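Local coordinates for protein glycosyltransferase Gtf1 (Streptococcus pneumoniae, PDB 4PQG) that is a glycosyltransferase of the GT-B fold, with two Rossmann-like domains and an added extended beta-sheet domain, modelled here with uridine-5'-diphosphate and 2-acetamido-2-deoxy-beta-D-glucopyranose (NAG), at residues Met9-Ile14 with Leu223-Arg228; Val247-Glu252 with Phe283-Asp288; Val309-Gly314 with Glu499-Thr504. All coordinates share one frame; numbering follows the deposited sequence.

How the interactions relate
Interactions 1 and 2 are buried pairings of parallel strands within one seven-stranded sheet; interaction 3 is partly buried and seats the C-terminal helix 494-508 on the loop that follows strand 308-310. Strands 223-226 and 244-248 are neighbours, as are 282-285 and 308-310, which makes the three contacts successive steps across one domain. Interaction 1 combines a ladder of backbone bonds with apolar packing on both faces. Interaction 2 begins the same way but opens into a water-bridged loop that meets the NAG. Interaction 3 has no direct hydrogen bond across it and relies on an isoleucine over an indole face. Asp227 and His250 link interactions 1 and 2 directly.

Interaction 1: residues Met9-Ile14 with Leu223-Arg228; sequences MTIYNI and LVILDR
Ile11-Ile14 pair with Leu223-Leu226 as parallel strands in the buried middle of the N-terminal sheet, the strand axes 4.6 Å apart at closest approach. Four backbone bonds form the ladder, among them the nearly straight one from Ile225 N to Tyr12 O at 2.7 Å. Beyond it, Ile14 O accepts from both Asp227 N (2.8 Å) and Arg228 N (3.3 Å), so the ladder ends in a forked grip where the second strand turns into a loop.

On one face, Ile225 CD1 presses tightly on Ile11 CG2 at 3.5 Å, while Asn13 lies alongside Ile225; the amide of Asn13 is held by Arg32 and by Lys44 O. On the other face, the two branches of Ile14 divide their work. CG1, anti to the carbonyl carbon (chi1 -66°), carries CD1 to Val224 CG1 at 3.8 Å, and CG2 meets Leu226 CD1 at 3.7 Å. Asp227, just past the strand, forms a salt bridge with Arg32 and also reaches His250.

The 208 residues between the segments include the extended beta-sheet domain, yet strands 10-15 and 223-226 are adjacent at the middle of a Rossmann-like sheet of order 3-2-1-4-5-6-7, as in GT-B N-terminal domains.

Interaction 2: residues Val247-Glu252 with Phe283-Asp288; sequences VVVHAE and FIVSTD. With NAG (2-acetamido-2-deoxy-beta-D-glucopyranose), chain D.
Val247 and Val248 run parallel to Phe283 and Ile284, joined by backbone bonds from Ile284 N to Val247 O and from Val249 N to Ile284 O, the latter 2.8 Å long and almost straight at 175°. These are neighbouring strands of a beta-alpha-beta unit in the Rossmann-like N-terminal domain, with helix 271-275 on the crossover.

Side chains of each register pair share a face. Val247 lies beside Phe283, pointing the same way, and its CB comes 3.7 Å from CD1 of the ring; Phe274 and Phe298 meet the same ring from outside the contact. Facing the other way, Val248 and Ile284 are crossed, CG2 of the valine touching CD1 of the isoleucine at 3.9 Å. One residue further on, Val249 and Val285 lie side by side, with Val249 CB near Val285 CG1.

Past the last direct bond the two chains diverge, and water takes over the bridging. One water donates to Val249 O and accepts from Ser286 N; a second donates to His250 O and also bonds Ser286 OG and NAG O6. The loop after strand 244-248 thus meets the sugar through both solvent and side chain.

His250 is bonded at both ring nitrogens, NE2 to Asp227 OD1 and ND1 to the sugar, and Val248 CG1 packs on one face of the imidazole, 3.3 Å above the ring plane and offset toward the rim. Together these contacts would limit the ring's rotation. With CG anti to the carbonyl carbon (chi1 -72°), the imidazole turns its ND1 edge to the NAG, where O6 lies in the ring plane, 2.8 Å from ND1 at an angle of 171°.

Interaction 3: residues Val309-Gly314 with Glu499-Thr504; sequences VTIPVG and EKWKKT. With NAG (2-acetamido-2-deoxy-beta-D-glucopyranose), chain D.
Ile311 sets its CG2 methyl over one face of the Trp501 indole, 3.3 Å above the plane and offset toward the rim, in a CH-pi contact. The methyl is 3.8 Å from the centroid of the five-membered ring and 29° off its normal, with NE1 and CE2 the nearest ring atoms. CG2 stands anti to the backbone N of Ile311, and the other branch, CG1, is anti to the carbonyl carbon (chi1 -46°). That second branch runs out along the helix, where CD1 comes tip to tip with Thr504 OG1 at 3.8 Å and also skirts the six-membered ring of the indole. A single isoleucine therefore spans Trp501 and Thr504.

Lys500 adds a looser border: its CD methylene passes Pro312 CD at 4.2 Å, so the aliphatic part of an exposed side chain does the touching.

The indole N-H lies in the ring plane, roughly at right angles to the methyl above it, and is used by a water. The water accepts from Trp501 NE1 at 3.0 Å and donates to Pro312 O at 2.8 Å, tying the helix to the loop by a polar bridge beside the methyl contact.

In the GT-B fold the C-terminal helix commonly crosses back to pack on the N-terminal domain, and helix 494-508 does so here, against the loop that leaves the edge strand 308-310.

Within the helix, Lys500 O accepts from Thr504 N and also from Thr504 OG1 at 2.6 Å, the two donors arriving from opposite faces of its plane. The hydroxyl is thereby fixed by its own helix while Ile311 leans on it. Further out, Phe36 of helix 24-38 meets Trp501 edge-to-face, and Ile311 also rests on Ile284 and Ile497. Further along the loop both methyls of Val313 lie 3.4 Å from NAG O6.

Interaction 1: residues Met9-Ile14 with Leu223-Arg228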
loop_
_atom_site.group_PDB
_atom_site.type_symbol
_atom_site.label_atom_id
_atom_site.label_comp_id
_atom_site.label_asym_id
_atom_site.label_seq_id
_atom_site.Cartn_x
_atom_site.Cartn_y
_atom_site.Cartn_z
ATOM N N MET A 9 19.700 1.074 -18.108
ATOM C CA MET A 9 19.382 0.489 -16.816
ATOM C C MET A 9 17.911 0.752 -16.493
ATOM O O MET A 9 17.434 1.880 -16.611
ATOM C CB MET A 9 20.268 1.065 -15.712
ATOM C CG MET A 9 20.130 0.314 -14.392
ATOM S SD MET A 9 20.625 1.235 -12.921
ATOM C CE MET A 9 19.504 2.631 -13.042
ATOM N N THR A 10 17.188 -0.307 -16.140
ATOM C CA THR A 10 15.822 -0.158 -15.642
ATOM C C THR A 10 15.727 -0.797 -14.261
ATOM O O THR A 10 16.278 -1.883 -14.011
ATOM C CB THR A 10 14.765 -0.744 -16.617
ATOM O OG1 THR A 10 14.854 -0.066 -17.870
ATOM C CG2 THR A 10 13.342 -0.550 -16.085
ATOM N N ILE A 11 15.053 -0.090 -13.360
ATOM C CA ILE A 11 14.783 -0.604 -12.031
ATOM C C ILE A 11 13.340 -1.112 -11.991
ATOM O O ILE A 11 12.404 -0.342 -12.159
ATOM C CB ILE A 11 15.067 0.455 -10.953
ATOM C CG1 ILE A 11 16.541 0.890 -11.038
ATOM C CG2 ILE A 11 14.753 -0.102 -9.564
ATOM C CD1 ILE A 11 16.814 2.239 -10.409
ATOM N N TYR A 12 13.192 -2.423 -11.814
ATOM C CA TYR A 12 11.886 -3.072 -11.753
ATOM C C TYR A 12 11.573 -3.316 -10.297
ATOM O O TYR A 12 12.384 -3.885 -9.571
ATOM C CB TYR A 12 11.889 -4.406 -12.525
ATOM C CG TYR A 12 12.158 -4.223 -14.005
ATOM C CD1 TYR A 12 11.129 -3.874 -14.892
ATOM C CD2 TYR A 12 13.452 -4.366 -14.514
ATOM C CE1 TYR A 12 11.384 -3.683 -16.250
ATOM C CE2 TYR A 12 13.715 -4.184 -15.869
ATOM C CZ TYR A 12 12.686 -3.840 -16.725
ATOM O OH TYR A 12 12.981 -3.647 -18.049
ATOM N N ASN A 13 10.392 -2.883 -9.878
ATOM C CA ASN A 13 9.950 -3.038 -8.500
ATOM C C ASN A 13 8.683 -3.897 -8.506
ATOM O O ASN A 13 7.751 -3.620 -9.269
ATOM C CB ASN A 13 9.621 -1.670 -7.906
ATOM C CG ASN A 13 10.752 -0.660 -8.081
ATOM O OD1 ASN A 13 11.439 -0.340 -7.126
ATOM N ND2 ASN A 13 10.923 -0.134 -9.304
ATOM N N ILE A 14 8.649 -4.897 -7.634
ATOM C CA ILE A 14 7.586 -5.912 -7.632
ATOM C C ILE A 14 6.783 -5.912 -6.322
ATOM O O ILE A 14 7.344 -6.026 -5.224
ATOM C CB ILE A 14 8.161 -7.319 -7.928
ATOM C CG1 ILE A 14 8.710 -7.361 -9.369
ATOM C CG2 ILE A 14 7.091 -8.383 -7.778
ATOM C CD1 ILE A 14 9.587 -8.552 -9.688
ATOM N N LEU A 223 18.196 -3.751 -12.257
ATOM C CA LEU A 223 17.945 -4.068 -10.861
ATOM C C LEU A 223 16.469 -4.450 -10.641
ATOM O O LEU A 223 15.556 -3.719 -11.033
ATOM C CB LEU A 223 18.305 -2.871 -9.972
ATOM C CG LEU A 223 18.124 -2.982 -8.442
ATOM C CD1 LEU A 223 18.849 -4.190 -7.840
ATOM C CD2 LEU A 223 18.552 -1.693 -7.746
ATOM N N VAL A 224 16.260 -5.598 -10.011
ATOM C CA VAL A 224 14.921 -6.022 -9.588
ATOM C C VAL A 224 14.838 -5.811 -8.073
ATOM O O VAL A 224 15.644 -6.354 -7.310
ATOM C CB VAL A 224 14.633 -7.489 -9.988
ATOM C CG1 VAL A 224 13.286 -7.959 -9.440
ATOM C CG2 VAL A 224 14.666 -7.624 -11.510
ATOM N N ILE A 225 13.881 -4.991 -7.663
ATOM C CA ILE A 225 13.624 -4.741 -6.255
ATOM C C ILE A 225 12.293 -5.389 -5.890
ATOM O O ILE A 225 11.237 -5.045 -6.439
ATOM C CB ILE A 225 13.587 -3.242 -5.939
ATOM C CG1 ILE A 225 14.900 -2.580 -6.392
ATOM C CG2 ILE A 225 13.304 -3.009 -4.459
ATOM C CD1 ILE A 225 14.938 -1.079 -6.236
ATOM N N LEU A 226 12.370 -6.309 -4.946
ATOM C CA LEU A 226 11.223 -7.082 -4.519
ATOM C C LEU A 226 10.619 -6.567 -3.204
ATOM O O LEU A 226 11.218 -6.693 -2.129
ATOM C CB LEU A 226 11.645 -8.537 -4.382
ATOM C CG LEU A 226 10.598 -9.621 -4.153
ATOM C CD1 LEU A 226 9.528 -9.567 -5.227
ATOM C CD2 LEU A 226 11.311 -10.971 -4.164
ATOM N N ASP A 227 9.421 -6.017 -3.301
ATOM C CA ASP A 227 8.722 -5.497 -2.123
ATOM C C ASP A 227 7.843 -6.517 -1.405
ATOM O O ASP A 227 7.874 -6.623 -0.161
ATOM C CB ASP A 227 7.950 -4.242 -2.507
ATOM C CG ASP A 227 8.879 -3.073 -2.720
ATOM O OD1 ASP A 227 9.545 -2.708 -1.713
ATOM O OD2 ASP A 227 8.979 -2.562 -3.867
ATOM N N ARG A 228 7.075 -7.261 -2.190
ATOM C CA ARG A 228 6.207 -8.322 -1.696
ATOM C C ARG A 228 6.162 -9.407 -2.741
ATOM O O ARG A 228 6.157 -9.113 -3.948
ATOM C CB ARG A 228 4.800 -7.821 -1.562
ATOM C CG ARG A 228 4.439 -7.171 -0.271
ATOM C CD ARG A 228 2.925 -7.220 -0.242
ATOM N NE ARG A 228 2.299 -5.936 0.061
ATOM C CZ ARG A 228 1.913 -5.588 1.279
ATOM N NH1 ARG A 228 2.119 -6.425 2.293
ATOM N NH2 ARG A 228 1.327 -4.413 1.480
#

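Interaction 2: residues Val247-Glu252 with Phe283-Asp288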
loop_
_atom_site.group_PDB
_atom_site.type_symbol
_atom_site.label_atom_id
_atom_site.label_comp_id
_atom_site.label_asym_id
_atom_site.label_seq_id
_atom_site.Cartn_x
_atom_site.Cartn_y
_atom_site.Cartn_z
ATOM N N VAL A 247 16.063 -7.146 -2.117
ATOM C CA VAL A 247 14.845 -7.429 -1.340
ATOM C C VAL A 247 14.689 -6.324 -0.298
ATOM O O VAL A 247 15.600 -6.081 0.510
ATOM C CB VAL A 247 14.896 -8.809 -0.648
ATOM C CG1 VAL A 247 13.777 -8.965 0.394
ATOM C CG2 VAL A 247 14.854 -9.926 -1.686
ATOM N N VAL A 248 13.551 -5.636 -0.337
ATOM C CA VAL A 248 13.264 -4.618 0.664
ATOM C C VAL A 248 12.527 -5.255 1.834
ATOM O O VAL A 248 11.532 -5.967 1.631
ATOM C CB VAL A 248 12.436 -3.467 0.083
ATOM C CG1 VAL A 248 12.196 -2.385 1.124
ATOM C CG2 VAL A 248 13.158 -2.861 -1.104
ATOM N N VAL A 249 13.049 -5.011 3.035
ATOM C CA VAL A 249 12.441 -5.454 4.283
ATOM C C VAL A 249 11.590 -4.292 4.804
ATOM O O VAL A 249 12.106 -3.208 5.067
ATOM C CB VAL A 249 13.516 -5.849 5.323
ATOM C CG1 VAL A 249 12.874 -6.339 6.620
ATOM C CG2 VAL A 249 14.458 -6.901 4.744
ATOM N N HIS A 250 10.282 -4.497 4.910
ATOM C CA HIS A 250 9.384 -3.385 5.259
ATOM C C HIS A 250 8.977 -3.253 6.708
ATOM O O HIS A 250 9.013 -2.147 7.280
ATOM C CB HIS A 250 8.155 -3.412 4.370
ATOM C CG HIS A 250 8.440 -3.005 2.956
ATOM N ND1 HIS A 250 8.579 -1.724 2.591
ATOM C CD2 HIS A 250 8.621 -3.766 1.810
ATOM C CE1 HIS A 250 8.830 -1.661 1.275
ATOM N NE2 HIS A 250 8.840 -2.914 0.795
ATOM N N ALA A 251 8.576 -4.361 7.311
ATOM C CA ALA A 251 8.126 -4.350 8.702
ATOM C C ALA A 251 9.186 -5.050 9.566
ATOM O O ALA A 251 10.265 -5.411 9.059
ATOM C CB ALA A 251 6.783 -5.065 8.797
ATOM N N GLU A 252 8.893 -5.234 10.855
ATOM C CA GLU A 252 9.697 -6.106 11.724
ATOM C C GLU A 252 9.791 -7.487 11.064
ATOM O O GLU A 252 8.819 -7.952 10.492
ATOM C CB GLU A 252 9.032 -6.204 13.098
ATOM C CG GLU A 252 9.799 -7.001 14.146
ATOM C CD GLU A 252 11.171 -6.418 14.430
ATOM O OE1 GLU A 252 11.328 -5.721 15.451
ATOM O OE2 GLU A 252 12.103 -6.633 13.621
ATOM N N PHE A 283 20.004 -6.737 0.689
ATOM C CA PHE A 283 18.753 -6.400 1.358
ATOM C C PHE A 283 18.746 -4.913 1.691
ATOM O O PHE A 283 19.797 -4.336 1.998
ATOM C CB PHE A 283 18.582 -7.227 2.625
ATOM C CG PHE A 283 18.429 -8.706 2.375
ATOM C CD1 PHE A 283 17.156 -9.273 2.224
ATOM C CD2 PHE A 283 19.545 -9.540 2.296
ATOM C CE1 PHE A 283 17.013 -10.633 1.996
ATOM C CE2 PHE A 283 19.406 -10.899 2.068
ATOM C CZ PHE A 283 18.133 -11.446 1.925
ATOM N N ILE A 284 17.566 -4.299 1.603
ATOM C CA ILE A 284 17.364 -2.913 2.010
ATOM C C ILE A 284 16.489 -2.862 3.272
ATOM O O ILE A 284 15.422 -3.491 3.316
ATOM C CB ILE A 284 16.701 -2.082 0.885
ATOM C CG1 ILE A 284 17.464 -2.240 -0.439
ATOM C CG2 ILE A 284 16.612 -0.607 1.274
ATOM C CD1 ILE A 284 16.813 -1.513 -1.615
ATOM N N VAL A 285 16.953 -2.148 4.301
ATOM C CA VAL A 285 16.141 -1.865 5.501
ATOM C C VAL A 285 16.055 -0.367 5.744
ATOM O O VAL A 285 16.917 0.372 5.286
ATOM C CB VAL A 285 16.682 -2.532 6.783
ATOM C CG1 VAL A 285 16.702 -4.043 6.645
ATOM C CG2 VAL A 285 18.067 -1.994 7.134
ATOM N N SER A 286 15.045 0.085 6.492
ATOM C CA SER A 286 14.827 1.517 6.665
ATOM C C SER A 286 15.663 2.211 7.750
ATOM O O SER A 286 15.823 3.427 7.705
ATOM C CB SER A 286 13.351 1.818 6.902
ATOM O OG SER A 286 12.595 1.519 5.740
ATOM N N THR A 287 16.143 1.455 8.730
ATOM C CA THR A 287 16.931 2.026 9.830
ATOM C C THR A 287 18.183 1.218 10.086
ATOM O O THR A 287 18.220 0.023 9.805
ATOM C CB THR A 287 16.149 2.051 11.144
ATOM O OG1 THR A 287 15.928 0.708 11.586
ATOM C CG2 THR A 287 14.843 2.785 10.986
ATOM N N ASP A 288 19.198 1.865 10.654
ATOM C CA ASP A 288 20.431 1.179 11.025
ATOM C C ASP A 288 20.239 0.155 12.132
ATOM O O ASP A 288 20.967 -0.821 12.179
ATOM C CB ASP A 288 21.518 2.170 11.464
ATOM C CG ASP A 288 22.144 2.904 10.294
ATOM O OD1 ASP A 288 22.286 2.306 9.205
ATOM O OD2 ASP A 288 22.493 4.085 10.476
HETATM C C1 NAG D . 5.199 -1.054 6.689
HETATM C C2 NAG D . 5.670 -1.004 8.137
HETATM C C3 NAG D . 5.978 0.497 8.214
HETATM C C4 NAG D . 6.876 0.966 7.058
HETATM C C5 NAG D . 6.337 0.459 5.692
HETATM C C6 NAG D . 7.117 0.937 4.472
HETATM C C7 NAG D . 4.818 -1.920 10.228
HETATM C C8 NAG D . 3.584 -2.131 11.059
HETATM N N2 NAG D . 4.613 -1.310 9.072
HETATM O O1 NAG D . 4.102 -1.830 6.301
HETATM O O3 NAG D . 6.508 0.870 9.474
HETATM O O4 NAG D . 6.898 2.373 7.063
HETATM O O5 NAG D . 6.288 -0.966 5.795
HETATM O O6 NAG D . 8.382 0.319 4.530
HETATM O O7 NAG D . 5.927 -2.315 10.622
HETATM O O HOH W 1 12.763 -1.643 7.233
HETATM O O HOH W 2 10.343 0.063 6.431
#

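Interaction 3: residues Val309-Gly314 with Glu499-Thr504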
loop_
_atom_site.group_PDB
_atom_site.type_symbol
_atom_site.label_atom_id
_atom_site.label_comp_id
_atom_site.label_asym_id
_atom_site.label_seq_id
_atom_site.Cartn_x
_atom_site.Cartn_y
_atom_site.Cartn_z
ATOM N N VAL A 309 21.845 -2.897 3.221
ATOM C CA VAL A 309 22.020 -1.450 3.128
ATOM C C VAL A 309 20.833 -0.759 3.788
ATOM O O VAL A 309 19.703 -1.248 3.700
ATOM C CB VAL A 309 22.253 -0.973 1.664
ATOM C CG1 VAL A 309 21.113 -1.360 0.746
ATOM C CG2 VAL A 309 22.475 0.535 1.590
ATOM N N THR A 310 21.099 0.361 4.457
ATOM C CA THR A 310 20.059 1.159 5.077
ATOM C C THR A 310 19.629 2.289 4.156
ATOM O O THR A 310 20.401 3.193 3.870
ATOM C CB THR A 310 20.510 1.732 6.427
ATOM O OG1 THR A 310 20.826 0.654 7.325
ATOM C CG2 THR A 310 19.417 2.615 7.030
ATOM N N ILE A 311 18.388 2.224 3.674
ATOM C CA ILE A 311 17.823 3.304 2.880
ATOM C C ILE A 311 16.397 3.518 3.354
ATOM O O ILE A 311 15.555 2.627 3.191
ATOM C CB ILE A 311 17.815 3.004 1.367
ATOM C CG1 ILE A 311 19.158 2.434 0.892
ATOM C CG2 ILE A 311 17.431 4.251 0.583
ATOM C CD1 ILE A 311 19.082 1.814 -0.488
ATOM N N PRO A 312 16.127 4.680 3.973
ATOM C CA PRO A 312 14.778 5.011 4.441
ATOM C C PRO A 312 13.780 4.885 3.292
ATOM O O PRO A 312 14.084 5.323 2.186
ATOM C CB PRO A 312 14.910 6.471 4.851
ATOM C CG PRO A 312 16.328 6.594 5.302
ATOM C CD PRO A 312 17.115 5.708 4.377
ATOM N N VAL A 313 12.610 4.300 3.572
ATOM C CA VAL A 313 11.547 4.107 2.586
ATOM C C VAL A 313 10.833 5.414 2.256
ATOM O O VAL A 313 10.073 5.494 1.299
ATOM C CB VAL A 313 10.500 3.038 3.021
ATOM C CG1 VAL A 313 11.107 1.643 3.013
ATOM C CG2 VAL A 313 9.880 3.359 4.378
ATOM N N GLY A 314 11.073 6.442 3.052
ATOM C CA GLY A 314 10.467 7.741 2.776
ATOM C C GLY A 314 11.465 8.854 3.005
ATOM O O GLY A 314 12.484 8.659 3.663
ATOM N N GLU A 499 20.978 10.957 -2.854
ATOM C CA GLU A 499 22.382 10.567 -2.834
ATOM C C GLU A 499 22.558 9.123 -2.409
ATOM O O GLU A 499 23.454 8.437 -2.901
ATOM C CB GLU A 499 23.190 11.493 -1.916
ATOM C CG GLU A 499 23.480 12.855 -2.530
ATOM C CD GLU A 499 24.242 12.741 -3.842
ATOM O OE1 GLU A 499 25.264 12.016 -3.886
ATOM O OE2 GLU A 499 23.808 13.364 -4.835
ATOM N N LYS A 500 21.710 8.660 -1.493
ATOM C CA LYS A 500 21.778 7.266 -1.061
ATOM C C LYS A 500 21.388 6.350 -2.217
ATOM O O LYS A 500 22.035 5.330 -2.455
ATOM C CB LYS A 500 20.892 7.010 0.163
ATOM C CG LYS A 500 21.279 7.840 1.378
ATOM C CD LYS A 500 20.557 7.400 2.646
ATOM C CE LYS A 500 20.693 8.440 3.748
ATOM N NZ LYS A 500 22.099 8.583 4.224
ATOM N N TRP A 501 20.340 6.730 -2.944
ATOM C CA TRP A 501 19.868 5.943 -4.090
ATOM C C TRP A 501 20.847 6.012 -5.234
ATOM O O TRP A 501 21.283 4.975 -5.745
ATOM C CB TRP A 501 18.458 6.366 -4.509
ATOM C CG TRP A 501 17.379 5.732 -3.644
ATOM C CD1 TRP A 501 16.559 6.355 -2.709
ATOM C CD2 TRP A 501 16.982 4.317 -3.609
ATOM N NE1 TRP A 501 15.712 5.456 -2.123
ATOM C CE2 TRP A 501 15.915 4.216 -2.607
ATOM C CE3 TRP A 501 17.394 3.166 -4.279
ATOM C CZ2 TRP A 501 15.289 3.008 -2.315
ATOM C CZ3 TRP A 501 16.763 1.950 -3.971
ATOM C CH2 TRP A 501 15.739 1.875 -3.011
ATOM N N LYS A 502 21.227 7.230 -5.608
ATOM C CA LYS A 502 22.276 7.460 -6.600
ATOM C C LYS A 502 23.493 6.584 -6.312
ATOM O O LYS A 502 23.937 5.846 -7.189
ATOM C CB LYS A 502 22.658 8.943 -6.637
ATOM C CG LYS A 502 23.404 9.401 -7.880
ATOM C CD LYS A 502 23.577 10.915 -7.864
ATOM C CE LYS A 502 24.648 11.386 -8.838
ATOM N NZ LYS A 502 24.207 11.295 -10.260
ATOM N N LYS A 503 24.005 6.633 -5.084
ATOM C CA LYS A 503 25.157 5.813 -4.688
ATOM C C LYS A 503 24.915 4.312 -4.902
ATOM O O LYS A 503 25.777 3.609 -5.436
ATOM C CB LYS A 503 25.537 6.090 -3.224
ATOM C CG LYS A 503 26.762 5.347 -2.704
ATOM C CD LYS A 503 26.954 5.600 -1.210
ATOM C CE LYS A 503 28.284 5.062 -0.689
ATOM N NZ LYS A 503 28.355 3.571 -0.650
ATOM N N THR A 504 23.748 3.830 -4.470
ATOM C CA THR A 504 23.386 2.414 -4.595
ATOM C C THR A 504 23.222 2.030 -6.067
ATOM O O THR A 504 23.659 0.963 -6.491
ATOM C CB THR A 504 22.083 2.090 -3.821
ATOM O OG1 THR A 504 22.085 2.776 -2.563
ATOM C CG2 THR A 504 21.950 0.590 -3.567
HETATM C C1 NAG D . 5.199 -1.054 6.689
HETATM C C2 NAG D . 5.670 -1.004 8.137
HETATM C C3 NAG D . 5.978 0.497 8.214
HETATM C C4 NAG D . 6.876 0.966 7.058
HETATM C C5 NAG D . 6.337 0.459 5.692
HETATM C C6 NAG D . 7.117 0.937 4.472
HETATM C C7 NAG D . 4.818 -1.920 10.228
HETATM C C8 NAG D . 3.584 -2.131 11.059
HETATM N N2 NAG D . 4.613 -1.310 9.072
HETATM O O1 NAG D . 4.102 -1.830 6.301
HETATM O O3 NAG D . 6.508 0.870 9.474
HETATM O O4 NAG D . 6.898 2.373 7.063
HETATM O O5 NAG D . 6.288 -0.966 5.795
HETATM O O6 NAG D . 8.382 0.319 4.530
HETATM O O7 NAG D . 5.927 -2.315 10.622
HETATM O O HOH W 3 13.331 6.038 -0.434
#